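Local structure of alpha-L-rhamnosidase (Streptomyces avermitilis, 3W5M) at residues A[117-122]-A[400-405]; A[318-323]-A[360-365]; A[431-436]-A[565-570]; A[538-543]-A[907-912]; A[939-944]-A[985-990]. The protein hydrolyses terminal non-reducing alpha-L-rhamnose residues of alpha-L-rhamnosides, releasing L-rhamnose from citrus flavonoids and from gum arabic. One frame throughout, in Å; residues are numbered along the deposited sequence.

How the contacts relate
Contacts 1 and 2 share one beta-sheet, in which strands 398-407 and 316-326 are neighbours, and they touch through the backbone pairs Gln402-Tyr322 and Glu404-Arg320. Both are partly buried, their centres about 28 Å from that of the chain; contact 1 relies on a glutamine amide and two indoles, contact 2 on an Asx turn and an ion pair. Contact 3 is wholly buried near the middle and is held by a hydroxyl and waters. Contact 4, about 17 Å from it between centres, is partly buried and borders the rhamnose site, with side chains donating to loop carbonyls. Contact 5, its centre about 32 Å from the chain's centre yet buried, is the one with parallel strand pairing.

Contact 1: residues A[117-122]-A[400-405]; sequences QWSAKW and LAQLEV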
# COMPACT_ATOMS: atom_id res chain seq x y z
N GLN A 117 21.13 -7.44 19.55
CA GLN A 117 21.79 -6.14 19.54
C GLN A 117 20.88 -5.03 20.07
O GLN A 117 21.34 -3.88 20.25
CB GLN A 117 22.36 -5.82 18.16
CG GLN A 117 23.65 -6.56 17.84
CD GLN A 117 23.43 -8.03 17.56
OE1 GLN A 117 23.59 -8.87 18.45
NE2 GLN A 117 23.06 -8.36 16.34
N TRP A 118 19.61 -5.37 20.35
CA TRP A 118 18.68 -4.45 21.00
C TRP A 118 18.74 -4.64 22.50
O TRP A 118 18.69 -5.77 23.00
CB TRP A 118 17.24 -4.69 20.58
CG TRP A 118 16.90 -4.37 19.17
CD1 TRP A 118 17.00 -5.20 18.08
CD2 TRP A 118 16.29 -3.15 18.70
NE1 TRP A 118 16.53 -4.56 16.94
CE2 TRP A 118 16.10 -3.30 17.30
CE3 TRP A 118 15.96 -1.93 19.31
CZ2 TRP A 118 15.55 -2.28 16.51
CZ3 TRP A 118 15.41 -0.91 18.51
CH2 TRP A 118 15.21 -1.10 17.13
N SER A 119 18.83 -3.54 23.24
CA SER A 119 18.58 -3.60 24.67
C SER A 119 17.34 -2.78 25.08
O SER A 119 16.94 -2.75 26.25
CB SER A 119 19.81 -3.13 25.41
OG SER A 119 20.08 -1.78 25.06
N ALA A 120 16.74 -2.09 24.10
CA ALA A 120 15.53 -1.31 24.33
C ALA A 120 14.37 -2.21 24.81
O ALA A 120 14.37 -3.41 24.54
CB ALA A 120 15.16 -0.57 23.04
N LYS A 121 13.40 -1.63 25.51
CA LYS A 121 12.16 -2.33 25.90
C LYS A 121 10.94 -1.75 25.18
O LYS A 121 10.86 -0.52 24.95
CB LYS A 121 11.89 -2.20 27.41
CG LYS A 121 13.09 -2.39 28.33
CD LYS A 121 13.63 -3.79 28.34
CE LYS A 121 14.46 -4.01 29.60
NZ LYS A 121 15.57 -4.98 29.38
N TRP A 122 9.99 -2.62 24.86
CA TRP A 122 8.73 -2.17 24.30
C TRP A 122 7.96 -1.37 25.33
O TRP A 122 7.74 -1.85 26.45
CB TRP A 122 7.90 -3.35 23.85
CG TRP A 122 8.46 -4.04 22.66
CD1 TRP A 122 9.26 -5.18 22.65
CD2 TRP A 122 8.27 -3.67 21.31
NE1 TRP A 122 9.57 -5.51 21.35
CE2 TRP A 122 8.95 -4.62 20.50
CE3 TRP A 122 7.57 -2.61 20.68
CZ2 TRP A 122 8.98 -4.54 19.11
CZ3 TRP A 122 7.61 -2.54 19.28
CH2 TRP A 122 8.31 -3.49 18.53
N LEU A 400 9.42 0.83 20.26
CA LEU A 400 10.76 0.35 20.60
C LEU A 400 11.76 1.35 20.02
O LEU A 400 11.75 1.65 18.82
CB LEU A 400 10.99 -1.06 20.04
CG LEU A 400 12.28 -1.77 20.46
CD1 LEU A 400 12.14 -2.21 21.92
CD2 LEU A 400 12.53 -2.97 19.58
N ALA A 401 12.61 1.93 20.88
CA ALA A 401 13.58 2.93 20.36
C ALA A 401 14.93 2.80 21.05
O ALA A 401 15.00 2.59 22.27
CB ALA A 401 13.02 4.34 20.54
N GLN A 402 15.99 2.90 20.27
CA GLN A 402 17.38 2.81 20.77
C GLN A 402 18.26 3.84 20.08
O GLN A 402 18.48 3.76 18.89
CB GLN A 402 17.94 1.42 20.48
CG GLN A 402 19.34 1.12 21.01
CD GLN A 402 19.53 -0.39 21.18
OE1 GLN A 402 18.73 -1.04 21.86
NE2 GLN A 402 20.58 -0.95 20.58
N LEU A 403 18.71 4.82 20.86
CA LEU A 403 19.58 5.86 20.37
C LEU A 403 21.00 5.57 20.82
O LEU A 403 21.24 5.36 22.03
CB LEU A 403 19.12 7.22 20.92
CG LEU A 403 20.05 8.41 20.67
CD1 LEU A 403 20.04 8.83 19.22
CD2 LEU A 403 19.64 9.56 21.60
N GLU A 404 21.91 5.51 19.86
CA GLU A 404 23.32 5.21 20.13
C GLU A 404 24.18 6.37 19.71
O GLU A 404 24.17 6.78 18.57
CB GLU A 404 23.73 3.97 19.36
CG GLU A 404 22.89 2.78 19.82
CD GLU A 404 23.33 1.47 19.20
OE1 GLU A 404 24.36 1.46 18.46
OE2 GLU A 404 22.64 0.45 19.45
N VAL A 405 24.91 6.92 20.67
CA VAL A 405 25.83 8.02 20.38
C VAL A 405 27.26 7.55 20.62
O VAL A 405 27.57 7.05 21.71
CB VAL A 405 25.56 9.19 21.33
CG1 VAL A 405 26.34 10.42 20.83
CG2 VAL A 405 24.05 9.47 21.42
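The side-chain amide of Gln402 does most of the polar work for loop 117-122. Its NE2 donates to Gln117 O at 3.0 Å, on a lone pair in the carbonyl plane, and its second N-H goes to Glu404 OE2 at 2.7 Å, so both amide protons are used. OE1 accepts twice, from Ser119 N at 2.9 Å and, almost in line with the C=O, from Ala120 N at 3.2 Å. With CG anti to the backbone N (chi1 -177°) and the chain extended beyond, the amide reaches the loop backbone, and its four bonds fix which way it is flipped. Leu400 serves the apolar half: its CD2 lies over the face of the Trp118 six-membered ring, 3.7 Å from the centroid, while its CB sits over a face of Trp122, giving two CH-pi contacts. The other methyl, CD1, packs on Ala120 CB at 3.6 Å. Ser119 OG bonds to Arg414 and Gln117 NE2 to Leu112 O. The loop, leading into strand 123-124, thus lies across strand 398-407, between strands 316-326 and 412-416 of its sheet; Ser417, just beyond the latter strand, bonds to Lys121 and Ala401, and Trp118 also touches Ile472 of strand 471-474.

Contact 2: residues A[318-323]-A[360-365]; sequences RARLYA and DVTSSV
Arg320 and Asp360 face each other as a non-hydrogen-bonded antiparallel pair, their CA atoms 4.9 Å apart. From CB, the arginine chain leaves with CG anti to the carbonyl carbon (chi1 -62°) and bends at chi2 (-68°), which folds the guanidinium back over its own strand; Arg318 CG covers one of its faces. NE turns to Glu109 in a salt bridge, while NH2 comes close to the like charge of Arg85 NH2, with Glu109 and Asp360 as nearby counter-charges. NH1 donates to Ala319 O at 3.0 Å, forms a salt bridge with Asp360 OD1 at 3.4 Å, the guanidinium and carboxylate planes 42° apart, and donates a hydrogen bond to a water 2.9 Å away. That water also donates to Asp360 OD2 and bonds to Thr362 OG1. Ala319 O is gripped from opposite faces of its plane, by Arg320 NH1 and by Val361 N. Thr362 OG1 accepts from Ala319 N at 3.0 Å, in place of a backbone carbonyl. Ala319 CB rests on Val361 CG2 and Val365 CG1, each at 3.8 Å. Asp360 OD1 also accepts from Thr362 N, making an Asx turn with which strand 353-360 breaks off from strand 316-326 in the beta-sandwich.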
# COMPACT_ATOMS: atom_id res chain seq x y z
N ARG A 318 29.33 10.15 15.91
CA ARG A 318 28.18 9.57 15.17
C ARG A 318 27.01 9.34 16.11
O ARG A 318 27.20 9.04 17.28
CB ARG A 318 28.64 8.22 14.60
CG ARG A 318 27.73 7.59 13.59
CD ARG A 318 28.31 6.24 13.19
NE ARG A 318 27.96 5.20 14.15
CZ ARG A 318 28.06 3.89 13.89
NH1 ARG A 318 28.50 3.48 12.70
NH2 ARG A 318 27.73 2.99 14.82
N ALA A 319 25.78 9.50 15.62
CA ALA A 319 24.62 9.07 16.41
C ALA A 319 23.60 8.45 15.47
O ALA A 319 23.43 8.92 14.33
CB ALA A 319 23.99 10.21 17.23
N ARG A 320 22.95 7.37 15.94
CA ARG A 320 21.96 6.65 15.16
C ARG A 320 20.76 6.42 16.03
O ARG A 320 20.90 6.17 17.25
CB ARG A 320 22.49 5.26 14.74
CG ARG A 320 23.72 5.32 13.85
CD ARG A 320 23.37 5.89 12.48
NE ARG A 320 24.50 5.90 11.55
CZ ARG A 320 25.22 6.98 11.26
NH1 ARG A 320 24.93 8.15 11.83
NH2 ARG A 320 26.23 6.90 10.40
N LEU A 321 19.57 6.54 15.45
CA LEU A 321 18.37 6.10 16.13
C LEU A 321 17.84 4.90 15.35
O LEU A 321 17.61 5.01 14.15
CB LEU A 321 17.29 7.20 16.20
CG LEU A 321 15.95 6.83 16.84
CD1 LEU A 321 16.11 6.67 18.34
CD2 LEU A 321 14.85 7.85 16.55
N TYR A 322 17.66 3.79 16.05
CA TYR A 322 16.95 2.61 15.53
C TYR A 322 15.59 2.58 16.22
O TYR A 322 15.49 2.71 17.45
CB TYR A 322 17.76 1.34 15.87
CG TYR A 322 19.21 1.44 15.47
CD1 TYR A 322 19.61 1.15 14.20
CD2 TYR A 322 20.18 1.87 16.38
CE1 TYR A 322 20.94 1.24 13.82
CE2 TYR A 322 21.51 1.96 16.02
CZ TYR A 322 21.88 1.66 14.74
OH TYR A 322 23.19 1.76 14.35
N ALA A 323 14.52 2.43 15.43
CA ALA A 323 13.18 2.46 16.02
C ALA A 323 12.20 1.61 15.25
O ALA A 323 12.37 1.34 14.05
CB ALA A 323 12.67 3.90 16.08
N ASP A 360 20.13 8.71 10.78
CA ASP A 360 21.36 9.41 11.14
C ASP A 360 20.97 10.67 11.89
O ASP A 360 20.37 11.60 11.32
CB ASP A 360 22.10 9.79 9.85
CG ASP A 360 23.40 10.57 10.11
OD1 ASP A 360 23.54 11.22 11.19
OD2 ASP A 360 24.28 10.52 9.23
N VAL A 361 21.32 10.74 13.17
CA VAL A 361 20.96 11.89 13.98
C VAL A 361 22.18 12.58 14.60
O VAL A 361 22.06 13.27 15.61
CB VAL A 361 19.89 11.57 15.05
CG1 VAL A 361 18.58 11.13 14.38
CG2 VAL A 361 20.42 10.54 16.07
N THR A 362 23.33 12.40 13.98
CA THR A 362 24.59 12.96 14.48
C THR A 362 24.45 14.46 14.80
O THR A 362 24.90 14.91 15.85
CB THR A 362 25.73 12.73 13.47
OG1 THR A 362 25.88 11.33 13.27
CG2 THR A 362 27.08 13.27 14.01
N SER A 363 23.81 15.21 13.91
CA SER A 363 23.81 16.68 14.07
C SER A 363 22.68 17.19 14.96
O SER A 363 22.61 18.40 15.26
CB SER A 363 23.81 17.38 12.71
OG SER A 363 22.63 17.08 12.00
N SER A 364 21.83 16.27 15.42
CA SER A 364 20.73 16.58 16.31
C SER A 364 21.04 16.39 17.78
O SER A 364 20.37 16.98 18.62
CB SER A 364 19.50 15.73 15.95
OG SER A 364 18.54 16.49 15.25
N VAL A 365 22.04 15.59 18.12
CA VAL A 365 22.32 15.35 19.54
C VAL A 365 23.10 16.54 20.11
O VAL A 365 23.74 17.26 19.34
CB VAL A 365 23.11 14.05 19.80
CG1 VAL A 365 22.26 12.84 19.43
CG2 VAL A 365 24.41 14.04 19.01
O HOH W 1 26.80 10.12 10.96

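Contact 3: residues A[431-436]-A[565-570]; sequences ADLLSG and FTFHGF
The hydroxyl of Thr566 sits beside two carbonyls of the facing turn, OG1 lying within hydrogen-bonding distance of both, 2.9 Å from Asp432 O and 3.1 Å from Leu433 O. A chi1 of -173° swings OG1 opposite the backbone N and onto the two carbonyls.

Water supplies further polar links. One donates to Phe565 O at 2.9 Å and, weakly, to Ala431 O. A second lies in the plane of the His568 ring, 2.8 Å from ND1, and is also within bonding distance of Leu433 O and Leu434 O. The far nitrogen of that ring, NE2, bonds to Asp549, so both ends of the imidazole are engaged. Arg637 NH1 donates to Phe567 O, and its guanidinium makes a cation-pi contact with the Phe567 ring. Phe567 N is buried without any partner.

Apolar contacts are few: Ala431 CB meets Phe565 CB at 3.7 Å, and Leu433 CD2 lies 4.0 Å from Phe567 CD1, while Gly436 CA comes to the edge of the His568 ring. At the backbone angles of Gly436 a CB would collide with the carbonyl oxygen of Ser435, which calls for glycine.

Within segment 431-436, Asp432 OD2 accepts from Leu434 N above the carboxylate plane, an Asx turn, and from Ser435 N by its anti lone pair, an Asx motif; Asp432 OD1 takes Asn384 N. With Asp432 and Gly436 paired through their backbones, these bonds shape the tight connection of the beta-hairpin 428-432/436-440, the Asp432 side chain about 8 Å from that of the rhamnose-binding Asp635.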
# COMPACT_ATOMS: atom_id res chain seq x y z
N ALA A 431 -6.70 8.52 15.66
CA ALA A 431 -5.91 8.37 14.44
C ALA A 431 -6.13 6.97 13.90
O ALA A 431 -5.71 5.99 14.53
CB ALA A 431 -4.44 8.59 14.72
N ASP A 432 -6.78 6.88 12.75
CA ASP A 432 -7.09 5.56 12.19
C ASP A 432 -6.84 5.61 10.71
O ASP A 432 -7.16 6.60 10.06
CB ASP A 432 -8.57 5.22 12.46
CG ASP A 432 -8.92 3.79 12.04
OD1 ASP A 432 -8.73 2.87 12.88
OD2 ASP A 432 -9.39 3.58 10.90
N LEU A 433 -6.31 4.52 10.14
CA LEU A 433 -5.95 4.58 8.72
C LEU A 433 -7.18 4.80 7.85
O LEU A 433 -7.12 5.52 6.85
CB LEU A 433 -5.21 3.32 8.29
CG LEU A 433 -3.83 3.17 8.94
CD1 LEU A 433 -3.31 1.75 8.69
CD2 LEU A 433 -2.84 4.22 8.44
N LEU A 434 -8.27 4.14 8.22
CA LEU A 434 -9.51 4.24 7.45
C LEU A 434 -10.44 5.40 7.86
O LEU A 434 -11.02 6.07 7.00
CB LEU A 434 -10.27 2.92 7.52
CG LEU A 434 -9.50 1.66 7.12
CD1 LEU A 434 -10.44 0.47 7.26
CD2 LEU A 434 -8.93 1.73 5.71
N SER A 435 -10.58 5.64 9.16
CA SER A 435 -11.57 6.59 9.63
C SER A 435 -11.09 8.02 9.50
O SER A 435 -11.89 8.94 9.28
CB SER A 435 -11.93 6.31 11.09
OG SER A 435 -12.44 5.00 11.20
N GLY A 436 -9.77 8.20 9.64
CA GLY A 436 -9.12 9.52 9.56
C GLY A 436 -8.50 9.92 10.90
O GLY A 436 -8.42 9.13 11.84
N PHE A 565 -1.14 9.99 10.88
CA PHE A 565 -1.40 8.56 11.09
C PHE A 565 -2.62 8.05 10.37
O PHE A 565 -3.36 7.13 10.85
CB PHE A 565 -1.44 8.27 12.59
CG PHE A 565 -0.17 8.66 13.28
CD1 PHE A 565 1.03 8.02 12.95
CD2 PHE A 565 -0.15 9.70 14.23
CE1 PHE A 565 2.22 8.37 13.55
CE2 PHE A 565 1.04 10.03 14.85
CZ PHE A 565 2.23 9.38 14.51
N THR A 566 -2.87 8.65 9.21
CA THR A 566 -3.98 8.20 8.37
C THR A 566 -3.56 8.44 6.93
O THR A 566 -2.57 9.11 6.69
CB THR A 566 -5.31 8.95 8.67
OG1 THR A 566 -6.36 8.35 7.93
CG2 THR A 566 -5.20 10.41 8.24
N PHE A 567 -4.28 7.85 5.98
CA PHE A 567 -4.12 8.23 4.57
C PHE A 567 -5.41 7.97 3.84
O PHE A 567 -6.20 7.14 4.28
CB PHE A 567 -2.94 7.52 3.87
CG PHE A 567 -3.13 6.05 3.62
CD1 PHE A 567 -2.73 5.10 4.58
CD2 PHE A 567 -3.60 5.59 2.39
CE1 PHE A 567 -2.87 3.73 4.32
CE2 PHE A 567 -3.76 4.23 2.13
CZ PHE A 567 -3.37 3.31 3.09
N HIS A 568 -5.63 8.70 2.74
CA HIS A 568 -6.87 8.54 1.98
C HIS A 568 -6.53 8.51 0.49
O HIS A 568 -5.47 8.98 0.06
CB HIS A 568 -7.84 9.71 2.24
CG HIS A 568 -7.76 10.27 3.63
ND1 HIS A 568 -8.20 9.59 4.75
CD2 HIS A 568 -7.32 11.48 4.07
CE1 HIS A 568 -8.00 10.34 5.82
NE2 HIS A 568 -7.48 11.49 5.44
N GLY A 569 -7.46 7.98 -0.28
CA GLY A 569 -7.40 8.01 -1.75
C GLY A 569 -8.48 8.96 -2.25
O GLY A 569 -9.67 8.78 -1.95
N PHE A 570 -8.09 9.99 -2.99
CA PHE A 570 -9.01 11.10 -3.31
C PHE A 570 -8.45 12.02 -4.35
O PHE A 570 -7.22 12.15 -4.49
CB PHE A 570 -9.28 11.95 -2.04
CG PHE A 570 -8.06 12.62 -1.50
CD1 PHE A 570 -7.12 11.90 -0.75
CD2 PHE A 570 -7.86 13.98 -1.67
CE1 PHE A 570 -6.00 12.53 -0.23
CE2 PHE A 570 -6.74 14.62 -1.15
CZ PHE A 570 -5.81 13.90 -0.44
O HOH W 2 -3.35 5.06 12.87
O HOH W 3 -9.03 6.93 5.34

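Contact 4: residues A[538-543]-A[907-912]; sequences YTANLR and QTPEMN
Pro909, which buries the most surface here, presses its ring against Tyr538 and Ala540. Its CB lies 3.6 Å from Tyr538 OH and 3.8 Å from Ala540 CB, the tyrosine crossing the proline at about a right angle. The Tyr538 hydroxyl and Gln907 O are bridged by a water that also accepts from Asn912 ND2. Asn541 sends ND2 to Asn912 O at 2.9 Å, the donor tilted 28° from the carbonyl plane, and the same nitrogen bonds to Glu529. A second water donates to Asn541 O and Pro909 O and accepts from Asn912 N. Arg543 CG lies 3.5 Å from Pro909 O, and a bend at chi3 (-54°) turns NH1 to Glu910 O at 3.0 Å, the oxygen in the guanidinium plane. Its NE makes a salt bridge with Asp635, which binds rhamnose, and NH2 forms a weak, long ion pair with Glu636, the inferred proton donor. A leucine in place of Arg543 would probably leave the Asp635 charge without its mate and Glu910 O without this donor. The contact thus sets the short 3-10 segment 540-542, between strands 537-538 and 548-552, against the type I turn 908-911 in the loop between helices 883-887 and 923-929 of the (alpha/alpha)6-barrel.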
# COMPACT_ATOMS: atom_id res chain seq x y z
N TYR A 538 -18.94 12.47 -3.70
CA TYR A 538 -19.57 11.17 -3.64
C TYR A 538 -18.65 10.26 -2.84
O TYR A 538 -17.48 10.11 -3.20
CB TYR A 538 -19.73 10.59 -5.06
CG TYR A 538 -20.26 9.17 -5.09
CD1 TYR A 538 -21.62 8.91 -4.92
CD2 TYR A 538 -19.41 8.09 -5.31
CE1 TYR A 538 -22.12 7.61 -4.96
CE2 TYR A 538 -19.90 6.79 -5.36
CZ TYR A 538 -21.26 6.55 -5.19
OH TYR A 538 -21.75 5.25 -5.25
N THR A 539 -19.18 9.66 -1.78
CA THR A 539 -18.37 8.84 -0.87
C THR A 539 -18.96 7.45 -0.62
O THR A 539 -18.38 6.66 0.10
CB THR A 539 -18.16 9.51 0.52
OG1 THR A 539 -19.42 9.85 1.08
CG2 THR A 539 -17.29 10.74 0.44
N ALA A 540 -20.11 7.14 -1.22
CA ALA A 540 -20.76 5.84 -0.98
C ALA A 540 -19.85 4.63 -1.27
O ALA A 540 -19.95 3.58 -0.60
CB ALA A 540 -22.06 5.74 -1.76
N ASN A 541 -18.97 4.77 -2.25
CA ASN A 541 -18.08 3.65 -2.65
C ASN A 541 -16.96 3.38 -1.63
O ASN A 541 -16.26 2.36 -1.70
CB ASN A 541 -17.50 3.89 -4.06
CG ASN A 541 -16.47 5.01 -4.10
OD1 ASN A 541 -16.71 6.13 -3.62
ND2 ASN A 541 -15.32 4.70 -4.67
N LEU A 542 -16.80 4.31 -0.67
CA LEU A 542 -15.82 4.15 0.39
C LEU A 542 -16.32 3.18 1.47
O LEU A 542 -15.53 2.72 2.30
CB LEU A 542 -15.42 5.51 0.99
CG LEU A 542 -14.95 6.63 0.05
CD1 LEU A 542 -14.58 7.84 0.91
CD2 LEU A 542 -13.76 6.24 -0.84
N ARG A 543 -17.62 2.87 1.45
CA ARG A 543 -18.25 1.96 2.36
C ARG A 543 -18.01 2.43 3.80
O ARG A 543 -18.30 3.58 4.12
CB ARG A 543 -17.80 0.50 2.08
CG ARG A 543 -17.96 0.16 0.60
CD ARG A 543 -17.81 -1.34 0.33
NE ARG A 543 -16.56 -1.87 0.85
CZ ARG A 543 -15.87 -2.88 0.33
NH1 ARG A 543 -16.29 -3.51 -0.79
NH2 ARG A 543 -14.74 -3.26 0.92
N GLN A 907 -21.51 2.64 -10.80
CA GLN A 907 -21.72 1.25 -10.50
C GLN A 907 -22.02 1.10 -9.01
O GLN A 907 -22.00 2.11 -8.25
CB GLN A 907 -20.49 0.42 -10.91
CG GLN A 907 -20.68 -0.36 -12.20
CD GLN A 907 -21.56 -1.58 -12.05
OE1 GLN A 907 -22.07 -1.87 -10.96
NE2 GLN A 907 -21.74 -2.31 -13.14
N THR A 908 -22.29 -0.12 -8.57
CA THR A 908 -22.73 -0.31 -7.19
C THR A 908 -21.65 0.02 -6.16
O THR A 908 -20.55 -0.54 -6.22
CB THR A 908 -23.26 -1.73 -6.91
OG1 THR A 908 -23.50 -1.85 -5.51
CG2 THR A 908 -22.25 -2.81 -7.31
N PRO A 909 -21.99 0.89 -5.18
CA PRO A 909 -21.07 1.23 -4.08
C PRO A 909 -20.70 0.04 -3.20
O PRO A 909 -19.83 0.16 -2.33
CB PRO A 909 -21.87 2.26 -3.26
CG PRO A 909 -23.31 1.97 -3.57
CD PRO A 909 -23.29 1.57 -5.04
N GLU A 910 -21.35 -1.10 -3.41
CA GLU A 910 -20.97 -2.30 -2.68
C GLU A 910 -19.56 -2.72 -3.06
O GLU A 910 -18.86 -3.32 -2.26
CB GLU A 910 -21.95 -3.44 -2.94
CG GLU A 910 -23.16 -3.41 -2.02
CD GLU A 910 -24.32 -4.22 -2.55
OE1 GLU A 910 -24.19 -4.82 -3.64
OE2 GLU A 910 -25.38 -4.26 -1.87
N MET A 911 -19.16 -2.41 -4.29
CA MET A 911 -17.77 -2.62 -4.72
C MET A 911 -17.48 -1.81 -5.99
O MET A 911 -17.78 -2.25 -7.10
CB MET A 911 -17.47 -4.12 -4.92
CG MET A 911 -15.98 -4.46 -4.96
SD MET A 911 -15.69 -6.11 -5.67
CE MET A 911 -16.12 -5.79 -7.37
N ASN A 912 -16.92 -0.61 -5.81
CA ASN A 912 -16.65 0.28 -6.93
C ASN A 912 -15.55 1.31 -6.71
O ASN A 912 -15.82 2.50 -6.48
CB ASN A 912 -17.92 1.00 -7.40
CG ASN A 912 -17.73 1.65 -8.75
OD1 ASN A 912 -17.03 1.11 -9.61
ND2 ASN A 912 -18.33 2.83 -8.96
O HOH W 4 -20.12 3.36 -6.57
O HOH W 5 -17.06 0.16 -3.03

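Contact 5: residues A[939-944]-A[985-990]; sequences GYRQVV and PPNTTA
The backbones of Gln942 and Val943 run parallel to those of Thr989 and Ala990, with Thr989 N donating to Arg941 O at 3.1 Å and Thr989 O accepting from Val943 N at 2.9 Å. This is the start of a parallel strand pair, 942-945 beside 989-995, in a mixed sheet of the C-terminal beta-sandwich domain, and CA-H...O contacts such as Ala990 CA to Val943 O accompany it. On one face of the sheet Gln942 CG lies 3.6 Å from Thr989 OG1; on the other, Val943 CG1 meets Ala990 CB at 3.6 Å. Arg941 is modelled in two conformers; in the one described here it starts away from the partner segment but bends at chi2 (47°), which brings its guanidinium back over the turn. In this conformer NE makes a weak bond to Asn987 O, the angle at hydrogen only 128°, and Asn987 ND2 stands over one guanidinium face, the amide plane turned 48° from it. The asparagine amide is held by the N-terminal region: ND2 donates to Asp68 O and Ser70 OG, and OD1 accepts from Gln40 N. Replacing Asn987 by alanine would probably cost Asp68 O, Ser70 OG and Gln40 N these partners and so weaken the tie between the turn and the N-terminal domain. Just before strand 989-995, the type II turn 985-988 is closed by Thr988, whose OG1 donates to Pro985 O at 2.9 Å, on a lone pair, while a water joins that same hydroxyl to Tyr940 O.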
# COMPACT_ATOMS: atom_id res chain seq x y z
N GLY A 939 16.58 -9.46 -17.05
CA GLY A 939 17.24 -8.25 -16.55
C GLY A 939 17.77 -7.34 -17.63
O GLY A 939 18.56 -6.44 -17.33
N TYR A 940 17.35 -7.55 -18.88
CA TYR A 940 17.77 -6.71 -20.01
C TYR A 940 19.27 -6.83 -20.34
O TYR A 940 19.85 -5.90 -20.93
CB TYR A 940 17.38 -5.23 -19.83
CG TYR A 940 15.90 -5.01 -19.80
CD1 TYR A 940 15.16 -5.23 -18.63
CD2 TYR A 940 15.23 -4.58 -20.95
CE1 TYR A 940 13.78 -5.05 -18.62
CE2 TYR A 940 13.86 -4.39 -20.95
CZ TYR A 940 13.13 -4.63 -19.79
OH TYR A 940 11.76 -4.43 -19.81
N ARG A 941 19.88 -7.95 -19.97
CA ARG A 941 21.23 -8.28 -20.43
C ARG A 941 21.28 -8.23 -21.96
O ARG A 941 22.30 -7.87 -22.55
CB ARG A 941 21.67 -9.66 -19.93
CG ARG A 941 23.17 -9.86 -20.00
CD ARG A 941 23.89 -8.65 -19.43
NE ARG A 941 25.34 -8.73 -19.58
CZ ARG A 941 26.14 -9.44 -18.78
NH1 ARG A 941 25.65 -10.13 -17.76
NH2 ARG A 941 27.44 -9.45 -19.00
N GLN A 942 20.17 -8.63 -22.57
CA GLN A 942 19.91 -8.38 -23.98
C GLN A 942 18.57 -7.66 -23.98
O GLN A 942 17.64 -8.09 -23.29
CB GLN A 942 19.77 -9.68 -24.79
CG GLN A 942 19.64 -9.40 -26.28
CD GLN A 942 19.02 -10.55 -27.07
OE1 GLN A 942 18.01 -11.15 -26.67
NE2 GLN A 942 19.61 -10.83 -28.23
N VAL A 943 18.48 -6.57 -24.74
CA VAL A 943 17.21 -5.86 -24.92
C VAL A 943 16.67 -6.11 -26.34
O VAL A 943 17.43 -5.97 -27.32
CB VAL A 943 17.33 -4.34 -24.58
CG1 VAL A 943 18.36 -3.65 -25.44
CG2 VAL A 943 15.98 -3.64 -24.68
N VAL A 944 15.41 -6.52 -26.46
CA VAL A 944 14.77 -6.58 -27.77
C VAL A 944 14.11 -5.24 -28.05
O VAL A 944 13.23 -4.78 -27.29
CB VAL A 944 13.72 -7.71 -27.87
CG1 VAL A 944 13.07 -7.71 -29.25
CG2 VAL A 944 14.33 -9.07 -27.56
N PRO A 985 23.10 0.28 -22.91
CA PRO A 985 24.24 0.48 -22.00
C PRO A 985 25.37 -0.55 -22.12
O PRO A 985 25.15 -1.72 -22.49
CB PRO A 985 23.60 0.38 -20.60
CG PRO A 985 22.30 -0.31 -20.80
CD PRO A 985 21.85 -0.04 -22.20
N PRO A 986 26.59 -0.12 -21.78
CA PRO A 986 27.74 -1.03 -21.77
C PRO A 986 27.44 -2.32 -20.99
O PRO A 986 26.71 -2.29 -19.99
CB PRO A 986 28.81 -0.21 -21.07
CG PRO A 986 28.48 1.20 -21.42
CD PRO A 986 26.98 1.26 -21.43
N ASN A 987 27.97 -3.43 -21.50
CA ASN A 987 27.79 -4.76 -20.90
C ASN A 987 26.41 -5.34 -21.17
O ASN A 987 25.99 -6.31 -20.53
CB ASN A 987 28.16 -4.80 -19.38
CG ASN A 987 28.69 -6.16 -18.96
OD1 ASN A 987 29.40 -6.80 -19.74
ND2 ASN A 987 28.34 -6.62 -17.77
N THR A 988 25.69 -4.76 -22.12
CA THR A 988 24.44 -5.36 -22.61
C THR A 988 24.49 -5.33 -24.13
O THR A 988 25.35 -4.65 -24.71
CB THR A 988 23.16 -4.66 -22.06
OG1 THR A 988 22.90 -3.45 -22.77
CG2 THR A 988 23.28 -4.34 -20.58
N THR A 989 23.61 -6.08 -24.78
CA THR A 989 23.48 -6.03 -26.23
C THR A 989 22.01 -5.83 -26.60
O THR A 989 21.14 -5.85 -25.72
CB THR A 989 23.94 -7.35 -26.87
OG1 THR A 989 23.12 -8.41 -26.36
CG2 THR A 989 25.42 -7.63 -26.61
N ALA A 990 21.74 -5.64 -27.89
CA ALA A 990 20.37 -5.48 -28.35
C ALA A 990 20.12 -6.23 -29.64
O ALA A 990 21.04 -6.47 -30.42
CB ALA A 990 20.06 -4.01 -28.55
O HOH W 6 20.06 -3.45 -22.27
O HOH W 7 28.72 -8.72 -21.49
O HOH W 8 21.92 -9.11 -29.77